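Local coordinates for oligopeptide-binding protein oppA (Lactococcus lactis, PDB 3DRF) that captures oligopeptides outside the cell as the receptor of the OppABCDF ABC transporter, allowing uptake of peptides longer than three residues, at residues G71-D76 / A98-R103; A87-D92 / G188-T193; A47-G52 / P218-P223; D118-Y123 / S158-P163. All blocks are in the same frame, centred on the assembly; numbering follows the deposited sequence. Where two conformers were deposited one is given.

Contact 1 of 4, residues G71-D76 / A98-R103; sequences GLFFTD and ATITLR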
loop_
_atom_site.group_PDB
_atom_site.type_symbol
_atom_site.label_atom_id
_atom_site.label_comp_id
_atom_site.label_asym_id
_atom_site.label_seq_id
_atom_site.Cartn_x
_atom_site.Cartn_y
_atom_site.Cartn_z
ATOM N N GLY A 71 0.028 -13.714 -7.591
ATOM C CA GLY A 71 1.079 -14.002 -6.629
ATOM C C GLY A 71 1.559 -15.440 -6.719
ATOM O O GLY A 71 0.769 -16.350 -6.976
ATOM N N LEU A 72 2.859 -15.641 -6.526
ATOM C CA LEU A 72 3.502 -16.949 -6.756
ATOM C C LEU A 72 3.811 -17.801 -5.518
ATOM O O LEU A 72 3.843 -18.971 -5.620
ATOM C CB LEU A 72 4.841 -16.736 -7.505
ATOM C CG LEU A 72 4.717 -16.304 -8.959
ATOM C CD1 LEU A 72 6.097 -16.034 -9.482
ATOM C CD2 LEU A 72 3.978 -17.424 -9.822
ATOM N N PHE A 73 4.110 -17.140 -4.405
ATOM C CA PHE A 73 4.754 -17.854 -3.269
ATOM C C PHE A 73 3.846 -18.021 -2.058
ATOM O O PHE A 73 3.111 -17.153 -1.698
ATOM C CB PHE A 73 6.020 -17.101 -2.849
ATOM C CG PHE A 73 6.985 -16.840 -3.989
ATOM C CD1 PHE A 73 7.555 -17.898 -4.668
ATOM C CD2 PHE A 73 7.309 -15.543 -4.351
ATOM C CE1 PHE A 73 8.435 -17.685 -5.756
ATOM C CE2 PHE A 73 8.194 -15.305 -5.445
ATOM C CZ PHE A 73 8.751 -16.389 -6.157
ATOM N N PHE A 74 3.980 -19.150 -1.399
ATOM C CA PHE A 74 3.344 -19.369 -0.114
ATOM C C PHE A 74 4.314 -18.914 0.970
ATOM O O PHE A 74 5.491 -18.843 0.747
ATOM C CB PHE A 74 3.022 -20.868 0.083
ATOM C CG PHE A 74 1.737 -21.367 -0.629
ATOM C CD1 PHE A 74 0.993 -20.543 -1.413
ATOM C CD2 PHE A 74 1.316 -22.678 -0.461
ATOM C CE1 PHE A 74 -0.179 -21.007 -2.032
ATOM C CE2 PHE A 74 0.138 -23.140 -1.101
ATOM C CZ PHE A 74 -0.546 -22.298 -1.877
ATOM N N THR A 75 3.738 -18.624 2.128
ATOM C CA THR A 75 4.508 -18.249 3.326
ATOM C C THR A 75 3.937 -18.905 4.552
ATOM O O THR A 75 2.865 -19.412 4.527
ATOM C CB THR A 75 4.540 -16.703 3.611
ATOM O OG1 THR A 75 3.254 -16.280 4.094
ATOM C CG2 THR A 75 4.925 -15.869 2.347
ATOM N N ASP A 76 4.731 -18.889 5.601
ATOM C CA ASP A 76 4.235 -19.239 6.954
ATOM C C ASP A 76 3.580 -18.025 7.598
ATOM O O ASP A 76 3.440 -17.026 6.963
ATOM C CB ASP A 76 5.342 -19.837 7.829
ATOM C CG ASP A 76 6.483 -18.858 8.142
ATOM O OD1 ASP A 76 6.334 -17.687 8.010
ATOM O OD2 ASP A 76 7.508 -19.378 8.532
ATOM N N ALA A 98 18.566 -15.075 -6.617
ATOM C CA ALA A 98 17.296 -15.777 -6.351
ATOM C C ALA A 98 16.968 -16.605 -7.606
ATOM O O ALA A 98 17.052 -16.124 -8.716
ATOM C CB ALA A 98 16.150 -14.792 -6.041
ATOM N N THR A 99 16.598 -17.849 -7.382
ATOM C CA THR A 99 16.172 -18.729 -8.453
ATOM C C THR A 99 14.726 -19.118 -8.185
ATOM O O THR A 99 14.423 -19.709 -7.168
ATOM C CB THR A 99 17.055 -19.980 -8.516
ATOM O OG1 THR A 99 18.401 -19.580 -8.704
ATOM C CG2 THR A 99 16.651 -20.856 -9.706
ATOM N N ILE A 100 13.865 -18.768 -9.140
ATOM C CA ILE A 100 12.422 -18.992 -9.042
ATOM C C ILE A 100 12.081 -20.193 -9.941
ATOM O O ILE A 100 12.423 -20.208 -11.085
ATOM C CB ILE A 100 11.615 -17.714 -9.502
ATOM C CG1 ILE A 100 11.804 -16.517 -8.553
ATOM C CG2 ILE A 100 10.147 -18.047 -9.586
ATOM C CD1 ILE A 100 13.119 -15.763 -8.745
ATOM N N THR A 101 11.411 -21.184 -9.372
ATOM C CA THR A 101 10.945 -22.371 -10.128
ATOM C C THR A 101 9.419 -22.428 -10.102
ATOM O O THR A 101 8.842 -22.658 -9.093
ATOM C CB THR A 101 11.532 -23.658 -9.511
ATOM O OG1 THR A 101 12.960 -23.554 -9.549
ATOM C CG2 THR A 101 11.126 -24.897 -10.298
ATOM N N LEU A 102 8.839 -22.185 -11.258
ATOM C CA LEU A 102 7.377 -22.254 -11.417
ATOM C C LEU A 102 6.959 -23.755 -11.442
ATOM O O LEU A 102 7.616 -24.550 -12.024
ATOM C CB LEU A 102 6.953 -21.601 -12.751
ATOM C CG LEU A 102 7.413 -20.161 -12.961
ATOM C CD1 LEU A 102 7.129 -19.740 -14.400
ATOM C CD2 LEU A 102 6.761 -19.183 -11.968
ATOM N N ARG A 103 5.820 -24.057 -10.846
ATOM C CA ARG A 103 5.290 -25.436 -10.961
ATOM C C ARG A 103 5.132 -25.861 -12.422
ATOM O O ARG A 103 4.737 -25.112 -13.254
ATOM C CB ARG A 103 3.936 -25.548 -10.236
ATOM C CG ARG A 103 4.087 -25.781 -8.758
ATOM C CD ARG A 103 2.673 -25.910 -8.134
ATOM N NE ARG A 103 2.689 -26.185 -6.700
ATOM C CZ ARG A 103 2.555 -27.392 -6.190
ATOM N NH1 ARG A 103 2.415 -28.438 -6.991
ATOM N NH2 ARG A 103 2.564 -27.532 -4.893
#
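Leu72 and Phe73 reach side by side from the turn ahead of strand 74-75 to Leu102 and Ile100 of strand 97-102, in a wholly apolar contact on one face of an antiparallel sheet. It belongs to the side-chain layer between that sheet and helix 116-127 of this family 5 solute-binding protein. Along Leu72, the CB comes first: it sits 3.9 Å above the plane of the Phe73 ring, over its centre, so the two neighbours also pack on each other. CG then turns beside the backbone N (chi1 -71°), and its two methyl branches fork at the tip. CD2 lies 3.9 Å from Leu102 CD2. CD1 meets the same Leu102 methyl at 4.1 Å, so one methyl of Leu102 touches both branches of Leu72. Phe73 uses the far end of its ring: CZ points at Ile100, 3.9 Å from CG1 and 4.1 Å from CG2, with CG1 near the ring plane at the edge. The two side chains run at roughly a right angle. The Phe81 ring meets that of Phe73, the planes about 75° apart. Backbone hydrogen bonds tie Leu72 to Ala87 and to Glu192. Strand 87-92 flanks the pair through Ala87 and Val89, strand 170-174 backs Ile100 with Ile171 and Val173, and Tyr119 of helix 116-127 covers both Leu72 and Ile100.

Contact 2 of 4, residues A87-D92 / G188-T193; sequences ADVALD and GYFLET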
loop_
_atom_site.group_PDB
_atom_site.type_symbol
_atom_site.label_atom_id
_atom_site.label_comp_id
_atom_site.label_asym_id
_atom_site.label_seq_id
_atom_site.Cartn_x
_atom_site.Cartn_y
_atom_site.Cartn_z
ATOM N N ALA A 87 4.905 -21.264 -7.178
ATOM C CA ALA A 87 6.333 -21.337 -7.452
ATOM C C ALA A 87 7.086 -21.423 -6.112
ATOM O O ALA A 87 6.527 -21.130 -5.088
ATOM C CB ALA A 87 6.819 -20.077 -8.253
ATOM N N ASP A 88 8.332 -21.846 -6.221
ATOM C CA ASP A 88 9.296 -21.801 -5.080
ATOM C C ASP A 88 10.438 -20.828 -5.442
ATOM O O ASP A 88 10.750 -20.615 -6.581
ATOM C CB ASP A 88 9.911 -23.199 -4.846
ATOM C CG ASP A 88 8.891 -24.262 -4.364
ATOM O OD1 ASP A 88 7.811 -23.921 -3.986
ATOM O OD2 ASP A 88 9.337 -25.396 -4.354
ATOM N N VAL A 89 11.052 -20.263 -4.411
ATOM C CA VAL A 89 12.213 -19.403 -4.567
ATOM C C VAL A 89 13.346 -19.952 -3.674
ATOM O O VAL A 89 13.131 -20.331 -2.552
ATOM C CB VAL A 89 11.866 -17.933 -4.331
ATOM C CG1 VAL A 89 11.339 -17.721 -2.895
ATOM C CG2 VAL A 89 13.102 -17.057 -4.581
ATOM N N ALA A 90 14.535 -19.999 -4.233
ATOM C CA ALA A 90 15.772 -20.381 -3.515
ATOM C C ALA A 90 16.789 -19.250 -3.580
ATOM O O ALA A 90 17.128 -18.781 -4.626
ATOM C CB ALA A 90 16.371 -21.595 -4.151
ATOM N N LEU A 91 17.285 -18.817 -2.441
ATOM C CA LEU A 91 18.343 -17.812 -2.353
ATOM C C LEU A 91 19.711 -18.451 -2.316
ATOM O O LEU A 91 19.905 -19.379 -1.610
ATOM C CB LEU A 91 18.134 -16.942 -1.084
ATOM C CG LEU A 91 16.732 -16.300 -0.897
ATOM C CD1 LEU A 91 16.732 -15.492 0.377
ATOM C CD2 LEU A 91 16.388 -15.352 -2.108
ATOM N N ASP A 92 20.643 -17.934 -3.069
ATOM C CA ASP A 92 22.064 -18.297 -2.978
ATOM C C ASP A 92 22.855 -17.047 -2.651
ATOM O O ASP A 92 23.105 -16.228 -3.444
ATOM C CB ASP A 92 22.530 -18.941 -4.294
ATOM C CG ASP A 92 23.992 -19.314 -4.291
ATOM O OD1 ASP A 92 24.764 -18.898 -3.473
ATOM O OD2 ASP A 92 24.316 -20.065 -5.213
ATOM N N GLY A 188 10.372 -6.584 -1.627
ATOM C CA GLY A 188 10.468 -5.566 -2.691
ATOM C C GLY A 188 11.711 -5.659 -3.570
ATOM O O GLY A 188 11.770 -5.047 -4.571
ATOM N N TYR A 189 12.699 -6.449 -3.179
ATOM C CA TYR A 189 13.977 -6.626 -3.945
ATOM C C TYR A 189 13.862 -7.625 -5.104
ATOM O O TYR A 189 14.592 -7.548 -6.028
ATOM C CB TYR A 189 15.137 -6.954 -2.984
ATOM C CG TYR A 189 15.503 -5.747 -2.120
ATOM C CD1 TYR A 189 16.256 -4.727 -2.638
ATOM C CD2 TYR A 189 15.036 -5.614 -0.804
ATOM C CE1 TYR A 189 16.601 -3.603 -1.886
ATOM C CE2 TYR A 189 15.349 -4.479 -0.028
ATOM C CZ TYR A 189 16.138 -3.479 -0.594
ATOM O OH TYR A 189 16.481 -2.337 0.099
ATOM N N PHE A 190 12.915 -8.547 -5.011
ATOM C CA PHE A 190 12.478 -9.351 -6.174
ATOM C C PHE A 190 10.966 -9.420 -6.090
ATOM O O PHE A 190 10.386 -9.371 -5.055
ATOM C CB PHE A 190 13.162 -10.720 -6.291
ATOM C CG PHE A 190 12.900 -11.664 -5.131
ATOM C CD1 PHE A 190 11.805 -12.542 -5.144
ATOM C CD2 PHE A 190 13.782 -11.695 -4.025
ATOM C CE1 PHE A 190 11.597 -13.428 -4.064
ATOM C CE2 PHE A 190 13.554 -12.562 -2.976
ATOM C CZ PHE A 190 12.509 -13.431 -2.981
ATOM N N LEU A 191 10.360 -9.481 -7.251
ATOM C CA LEU A 191 8.892 -9.433 -7.381
ATOM C C LEU A 191 8.306 -10.845 -7.288
ATOM O O LEU A 191 8.996 -11.824 -7.403
ATOM C CB LEU A 191 8.482 -8.719 -8.718
ATOM C CG LEU A 191 9.041 -7.264 -8.864
ATOM C CD1 LEU A 191 8.720 -6.654 -10.250
ATOM C CD2 LEU A 191 8.503 -6.345 -7.682
ATOM N N GLU A 192 6.988 -10.891 -7.137
ATOM C CA GLU A 192 6.332 -12.148 -6.741
ATOM C C GLU A 192 5.115 -12.478 -7.551
ATOM O O GLU A 192 4.347 -13.294 -7.149
ATOM C CB GLU A 192 5.952 -12.093 -5.224
ATOM C CG GLU A 192 7.137 -11.723 -4.284
ATOM C CD GLU A 192 6.767 -11.735 -2.815
ATOM O OE1 GLU A 192 5.938 -12.528 -2.385
ATOM O OE2 GLU A 192 7.352 -10.954 -2.123
ATOM N N THR A 193 4.946 -11.822 -8.696
ATOM C CA THR A 193 3.793 -12.068 -9.583
ATOM C C THR A 193 4.265 -12.338 -11.011
ATOM O O THR A 193 5.351 -12.026 -11.353
ATOM C CB THR A 193 2.821 -10.840 -9.579
ATOM O OG1 THR A 193 3.514 -9.680 -10.071
ATOM C CG2 THR A 193 2.313 -10.530 -8.147
#
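Phe190, on an irregular loop, points its ring at strand 87-92, where it meets Val89 and, two residues on, Leu91. Val89 points at the loop, while Leu91 reaches it with its tip. This is the packing of a loop aromatic on an edge strand of an antiparallel sheet. The fuller half is at Val89. Its CG2 methyl lies 4.0 Å from Phe190 CE1 and equally 4.0 Å from Phe190 CZ, bridging that bond of the ring at an oblique angle, and the two side chains meet head-on. On the Phe190 side, chi1 of 62° turns the ring toward the strand. The looser half is at Leu91, which crosses the ring at about a right angle and offers one methyl to one ring atom: CD2 stands 4.1 Å from Phe190 CE2, again obliquely. Leu91 sits at the margin of the contact, next to Ala90, which is exposed. Polar bonds hold the loop: Asn187 OD1 accepts a hydrogen bond from Tyr189 N and a weak one from Phe190 N, while Leu191 N and O are bound by the hydroxyls of Tyr123 and Tyr119. Around the contact, helix 116-127 places Tyr119 and Tyr123 on Phe190, strand 81-82 brings Phe81 to Val89, and strand 97-102, the sheet neighbour of 87-92, touches Leu91 through Ala98. Phe190 thus lies between edge strand 87-92 and helix 116-127.

Contact 3 of 4, residues A47-G52 / P218-P223; sequences AQWLSG and PLVTGP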
loop_
_atom_site.group_PDB
_atom_site.type_symbol
_atom_site.label_atom_id
_atom_site.label_comp_id
_atom_site.label_asym_id
_atom_site.label_seq_id
_atom_site.Cartn_x
_atom_site.Cartn_y
_atom_site.Cartn_z
ATOM N N ALA A 47 -10.588 -1.900 -11.764
ATOM C CA ALA A 47 -10.086 -3.235 -12.155
ATOM C C ALA A 47 -8.746 -3.100 -12.893
ATOM O O ALA A 47 -8.661 -2.454 -13.842
ATOM C CB ALA A 47 -11.062 -3.981 -13.057
ATOM N N GLN A 48 -7.737 -3.718 -12.318
ATOM C CA GLN A 48 -6.376 -3.800 -12.944
ATOM C C GLN A 48 -5.726 -5.069 -12.427
ATOM O O GLN A 48 -5.366 -5.168 -11.287
ATOM C CB GLN A 48 -5.525 -2.564 -12.593
ATOM C CG GLN A 48 -4.091 -2.625 -13.228
ATOM C CD GLN A 48 -4.135 -3.141 -14.683
ATOM O OE1 GLN A 48 -3.690 -4.188 -14.972
ATOM N NE2 GLN A 48 -4.659 -2.320 -15.572
ATOM N N TRP A 49 -5.623 -6.056 -13.307
ATOM C CA TRP A 49 -5.193 -7.393 -12.880
ATOM C C TRP A 49 -3.682 -7.571 -12.830
ATOM O O TRP A 49 -3.192 -8.529 -12.312
ATOM C CB TRP A 49 -5.866 -8.463 -13.807
ATOM C CG TRP A 49 -7.411 -8.494 -13.585
ATOM C CD1 TRP A 49 -8.327 -7.748 -14.224
ATOM C CD2 TRP A 49 -8.112 -9.272 -12.607
ATOM N NE1 TRP A 49 -9.578 -8.037 -13.724
ATOM C CE2 TRP A 49 -9.471 -8.976 -12.740
ATOM C CE3 TRP A 49 -7.714 -10.227 -11.636
ATOM C CZ2 TRP A 49 -10.468 -9.594 -11.949
ATOM C CZ3 TRP A 49 -8.701 -10.805 -10.830
ATOM C CH2 TRP A 49 -10.071 -10.476 -10.999
ATOM N N LEU A 50 -2.974 -6.582 -13.363
ATOM C CA LEU A 50 -1.483 -6.576 -13.304
ATOM C C LEU A 50 -1.021 -5.773 -12.098
ATOM O O LEU A 50 -1.303 -4.636 -11.963
ATOM C CB LEU A 50 -0.874 -5.945 -14.584
ATOM C CG LEU A 50 -1.215 -6.612 -15.936
ATOM C CD1 LEU A 50 -0.421 -5.928 -17.045
ATOM C CD2 LEU A 50 -0.914 -8.162 -15.921
ATOM N N SER A 51 -0.341 -6.510 -11.202
ATOM C CA SER A 51 0.144 -5.900 -9.956
ATOM C C SER A 51 0.919 -4.617 -10.204
ATOM O O SER A 51 0.702 -3.611 -9.526
ATOM C CB SER A 51 1.011 -6.899 -9.185
ATOM O OG SER A 51 1.412 -6.410 -7.925
ATOM N N GLY A 52 1.803 -4.619 -11.190
ATOM C CA GLY A 52 2.690 -3.494 -11.417
ATOM C C GLY A 52 1.940 -2.222 -11.760
ATOM O O GLY A 52 2.442 -1.118 -11.550
ATOM N N PRO A 218 -9.180 -10.384 -18.319
ATOM C CA PRO A 218 -7.802 -10.820 -18.065
ATOM C C PRO A 218 -7.612 -12.330 -18.133
ATOM O O PRO A 218 -8.579 -13.010 -18.157
ATOM C CB PRO A 218 -7.581 -10.329 -16.619
ATOM C CG PRO A 218 -8.962 -10.628 -15.954
ATOM C CD PRO A 218 -9.963 -10.258 -17.060
ATOM N N LEU A 219 -6.388 -12.816 -18.186
ATOM C CA LEU A 219 -6.040 -14.158 -17.722
ATOM C C LEU A 219 -5.499 -14.103 -16.288
ATOM O O LEU A 219 -4.819 -13.170 -15.901
ATOM C CB LEU A 219 -4.976 -14.831 -18.628
ATOM C CG LEU A 219 -5.330 -14.914 -20.125
ATOM C CD1 LEU A 219 -4.249 -15.725 -20.891
ATOM C CD2 LEU A 219 -6.729 -15.580 -20.300
ATOM N N VAL A 220 -5.805 -15.156 -15.534
ATOM C CA VAL A 220 -5.343 -15.279 -14.142
ATOM C C VAL A 220 -4.875 -16.696 -13.879
ATOM O O VAL A 220 -4.990 -17.586 -14.678
ATOM C CB VAL A 220 -6.426 -14.872 -13.122
ATOM C CG1 VAL A 220 -6.951 -13.455 -13.439
ATOM C CG2 VAL A 220 -7.609 -15.905 -13.141
ATOM N N THR A 221 -4.299 -16.847 -12.709
ATOM C CA THR A 221 -3.673 -18.125 -12.306
ATOM C C THR A 221 -4.299 -18.760 -11.018
ATOM O O THR A 221 -3.937 -19.808 -10.649
ATOM C CB THR A 221 -2.138 -17.943 -12.023
ATOM O OG1 THR A 221 -1.930 -17.117 -10.862
ATOM C CG2 THR A 221 -1.400 -17.364 -13.252
ATOM N N GLY A 222 -5.226 -18.073 -10.387
ATOM C CA GLY A 222 -5.735 -18.478 -9.088
ATOM C C GLY A 222 -6.852 -19.543 -9.143
ATOM O O GLY A 222 -7.203 -20.032 -10.168
ATOM N N PRO A 223 -7.416 -19.855 -7.975
ATOM C CA PRO A 223 -8.428 -20.952 -7.910
ATOM C C PRO A 223 -9.731 -20.585 -8.626
ATOM O O PRO A 223 -10.427 -21.493 -9.057
ATOM C CB PRO A 223 -8.632 -21.190 -6.386
ATOM C CG PRO A 223 -8.037 -19.944 -5.709
ATOM C CD PRO A 223 -6.957 -19.399 -6.645
#
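The indole of Trp49 carries the ring of Pro218 on one face and is met obliquely near its benzo part by Val220. This CH-pi contact of proline on tryptophan joins two loops, one following strand 34-40 and the other leading into strand 224-230, both strands of the same five-stranded mixed sheet. Pro218 CG stands over the five-membered ring, 3.4 Å from its centroid and 8° off the normal, so CG sits almost directly above the ring. Pro218 CB sits alongside, 3.5 Å from Trp49 CG, and spreads the contact toward the base of the side chain. Farther out, Val220 CG1 comes to 3.8 Å from Trp49 CE3, and the six-membered part is thereby touched by the same loop two residues on. With CG beside its backbone N (chi1 -67°), Trp49 swings its indole toward residues 218-220. The pyrrole nitrogen is satisfied too: NE1 bonds to Thr215 O, just upstream of Pro218, which helps fix the rotation of the ring under the proline. Phe59 meets the indole edge-to-face, and Pro226, Ile235 and Tyr237 of strands 224-230 and 234-239 also touch it. The turn that presents Trp49 is braced across it by its neighbours: Leu50 N donates to Gln48 OE1 at 3.0 Å, with an N-H...O angle of 158°, in the carbonyl plane on a lone pair.

Contact 4 of 4, residues D118-Y123 / S158-P163; sequences DYEFTY and SGITFP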
loop_
_atom_site.group_PDB
_atom_site.type_symbol
_atom_site.label_atom_id
_atom_site.label_comp_id
_atom_site.label_asym_id
_atom_site.label_seq_id
_atom_site.Cartn_x
_atom_site.Cartn_y
_atom_site.Cartn_z
ATOM N N ASP A 118 6.897 -14.963 -18.494
ATOM C CA ASP A 118 5.778 -14.296 -17.766
ATOM C C ASP A 118 6.256 -13.618 -16.470
ATOM O O ASP A 118 5.743 -12.652 -16.077
ATOM C CB ASP A 118 4.676 -15.328 -17.468
ATOM C CG ASP A 118 4.009 -15.872 -18.731
ATOM O OD1 ASP A 118 4.010 -15.179 -19.730
ATOM O OD2 ASP A 118 3.544 -16.967 -18.662
ATOM N N TYR A 119 7.210 -14.268 -15.812
ATOM C CA TYR A 119 7.804 -13.675 -14.585
ATOM C C TYR A 119 8.688 -12.431 -14.868
ATOM O O TYR A 119 8.553 -11.438 -14.250
ATOM C CB TYR A 119 8.581 -14.784 -13.847
ATOM C CG TYR A 119 9.180 -14.239 -12.558
ATOM C CD1 TYR A 119 8.370 -13.772 -11.492
ATOM C CD2 TYR A 119 10.547 -14.127 -12.430
ATOM C CE1 TYR A 119 8.947 -13.247 -10.322
ATOM C CE2 TYR A 119 11.133 -13.608 -11.270
ATOM C CZ TYR A 119 10.325 -13.155 -10.235
ATOM O OH TYR A 119 10.908 -12.638 -9.080
ATOM N N GLU A 120 9.587 -12.568 -15.832
ATOM C CA GLU A 120 10.393 -11.423 -16.278
ATOM C C GLU A 120 9.488 -10.285 -16.782
ATOM O O GLU A 120 9.768 -9.132 -16.555
ATOM C CB GLU A 120 11.388 -11.905 -17.390
ATOM C CG GLU A 120 12.263 -10.748 -17.922
ATOM C CD GLU A 120 11.614 -9.900 -19.046
ATOM O OE1 GLU A 120 10.606 -10.267 -19.587
ATOM O OE2 GLU A 120 12.237 -8.866 -19.321
ATOM N N PHE A 121 8.383 -10.637 -17.443
ATOM C CA PHE A 121 7.519 -9.571 -18.014
ATOM C C PHE A 121 6.903 -8.647 -16.929
ATOM O O PHE A 121 6.793 -7.485 -17.161
ATOM C CB PHE A 121 6.428 -10.182 -18.947
ATOM C CG PHE A 121 5.672 -9.135 -19.733
ATOM C CD1 PHE A 121 4.296 -9.106 -19.699
ATOM C CD2 PHE A 121 6.344 -8.189 -20.482
ATOM C CE1 PHE A 121 3.600 -8.168 -20.413
ATOM C CE2 PHE A 121 5.622 -7.207 -21.234
ATOM C CZ PHE A 121 4.260 -7.215 -21.154
ATOM N N THR A 122 6.602 -9.203 -15.745
ATOM C CA THR A 122 6.192 -8.368 -14.576
ATOM C C THR A 122 7.215 -7.189 -14.374
ATOM O O THR A 122 6.846 -6.066 -14.180
ATOM C CB THR A 122 6.215 -9.236 -13.336
ATOM O OG1 THR A 122 5.168 -10.248 -13.505
ATOM C CG2 THR A 122 5.933 -8.380 -12.077
ATOM N N TYR A 123 8.511 -7.502 -14.452
ATOM C CA TYR A 123 9.556 -6.468 -14.231
ATOM C C TYR A 123 9.464 -5.374 -15.306
ATOM O O TYR A 123 9.634 -4.260 -14.993
ATOM C CB TYR A 123 10.946 -7.079 -14.248
ATOM C CG TYR A 123 11.243 -7.924 -12.982
ATOM C CD1 TYR A 123 10.832 -9.264 -12.896
ATOM C CD2 TYR A 123 11.859 -7.373 -11.855
ATOM C CE1 TYR A 123 11.092 -10.053 -11.764
ATOM C CE2 TYR A 123 12.119 -8.168 -10.690
ATOM C CZ TYR A 123 11.768 -9.495 -10.684
ATOM O OH TYR A 123 12.025 -10.226 -9.538
ATOM N N SER A 158 19.623 -7.435 -18.059
ATOM C CA SER A 158 20.773 -8.380 -18.100
ATOM C C SER A 158 20.824 -9.378 -16.917
ATOM O O SER A 158 21.195 -10.453 -17.079
ATOM C CB SER A 158 22.105 -7.620 -18.254
ATOM O OG SER A 158 22.401 -6.905 -17.086
ATOM N N GLY A 159 20.364 -8.919 -15.762
ATOM C CA GLY A 159 20.345 -9.724 -14.527
ATOM C C GLY A 159 19.255 -10.754 -14.417
ATOM O O GLY A 159 19.240 -11.448 -13.456
ATOM N N ILE A 160 18.350 -10.801 -15.371
ATOM C CA ILE A 160 17.305 -11.849 -15.358
ATOM C C ILE A 160 17.545 -12.790 -16.545
ATOM O O ILE A 160 17.439 -12.368 -17.667
ATOM C CB ILE A 160 15.920 -11.195 -15.430
ATOM C CG1 ILE A 160 15.718 -10.278 -14.187
ATOM C CG2 ILE A 160 14.846 -12.286 -15.507
ATOM C CD1 ILE A 160 14.327 -9.584 -14.079
ATOM N N THR A 161 17.812 -14.053 -16.235
ATOM C CA THR A 161 18.084 -15.055 -17.263
ATOM C C THR A 161 17.252 -16.324 -16.992
ATOM O O THR A 161 16.634 -16.495 -15.958
ATOM C CB THR A 161 19.614 -15.375 -17.350
ATOM O OG1 THR A 161 20.085 -15.865 -16.078
ATOM C CG2 THR A 161 20.453 -14.148 -17.789
ATOM N N PHE A 162 17.281 -17.194 -17.992
ATOM C CA PHE A 162 16.363 -18.339 -18.043
ATOM C C PHE A 162 17.137 -19.640 -18.268
ATOM O O PHE A 162 17.392 -20.008 -19.400
ATOM C CB PHE A 162 15.327 -18.149 -19.155
ATOM C CG PHE A 162 14.690 -16.760 -19.144
ATOM C CD1 PHE A 162 13.901 -16.358 -18.089
ATOM C CD2 PHE A 162 14.909 -15.867 -20.172
ATOM C CE1 PHE A 162 13.285 -15.119 -18.101
ATOM C CE2 PHE A 162 14.323 -14.616 -20.166
ATOM C CZ PHE A 162 13.497 -14.270 -19.126
ATOM N N PRO A 163 17.458 -20.349 -17.196
ATOM C CA PRO A 163 18.251 -21.576 -17.319
ATOM C C PRO A 163 17.602 -22.651 -18.181
ATOM O O PRO A 163 18.337 -23.455 -18.657
ATOM C CB PRO A 163 18.378 -22.054 -15.879
ATOM C CG PRO A 163 18.203 -20.835 -15.014
ATOM C CD PRO A 163 17.279 -19.934 -15.775
#
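Glu120 and Tyr123, one turn of helix 116-127, lie against Ile160 and Phe162 of the short outermost strand 160-161 and its continuation, an alpha/beta packing of helix on sheet. One contact is CH-pi: the end methyl of Ile160, CD1, stands over one face of the Tyr123 ring, 3.7 Å from its centroid and 15° off the normal, shifted toward the CG and CD1 side of the ring. Ile160 reaches this far because its chain is extended at chi2. The apolar contacts of the Glu120 stem form a second group. CG meets Ile160 CG2 at 3.9 Å, and CB touches the tip of Phe162, 3.6 Å from CZ, near the plane of the ring, at its edge. Ile160 and Phe162 thus share the methylene part of a charged residue. The electrostatic part lies off the contact: a bend at chi2 (-85°) turns the carboxylate away, its plane 85° from that of the Phe162 ring. There OE1 makes a salt bridge with Lys117, while OE2 is close to Glu124 OE2, a pairing of like charges that may raise the affinity of one of them for a proton. The last group is a hydroxyl bond within the helix: at the tip of its ring Tyr123 OH donates to Tyr119 OH at 2.7 Å.

How the contacts relate
Contacts 1, 2 and 4 form one cluster: centres of 1 and 2 lie 6 Å apart, 2 and 4 are 11 Å apart and 1 and 4 are 14 Å apart. All three reach the antiparallel sheet of strands 87-92, 97-102, 170-174 and 160-161. Helix 116-127 and the loop 188-193 cover its face, with Thr193 O held by Thr122 OG1. Contact 3, its centre about 17 to 18 Å from the centres of the others, joins loops of the separate five-stranded sheet and spans the chain around them. Contacts 1 and 2 interleave along the chain, and contact 4 falls between the two halves of contact 2. This compact unit probably corresponds to the extra subdomain of large peptide-binding receptors.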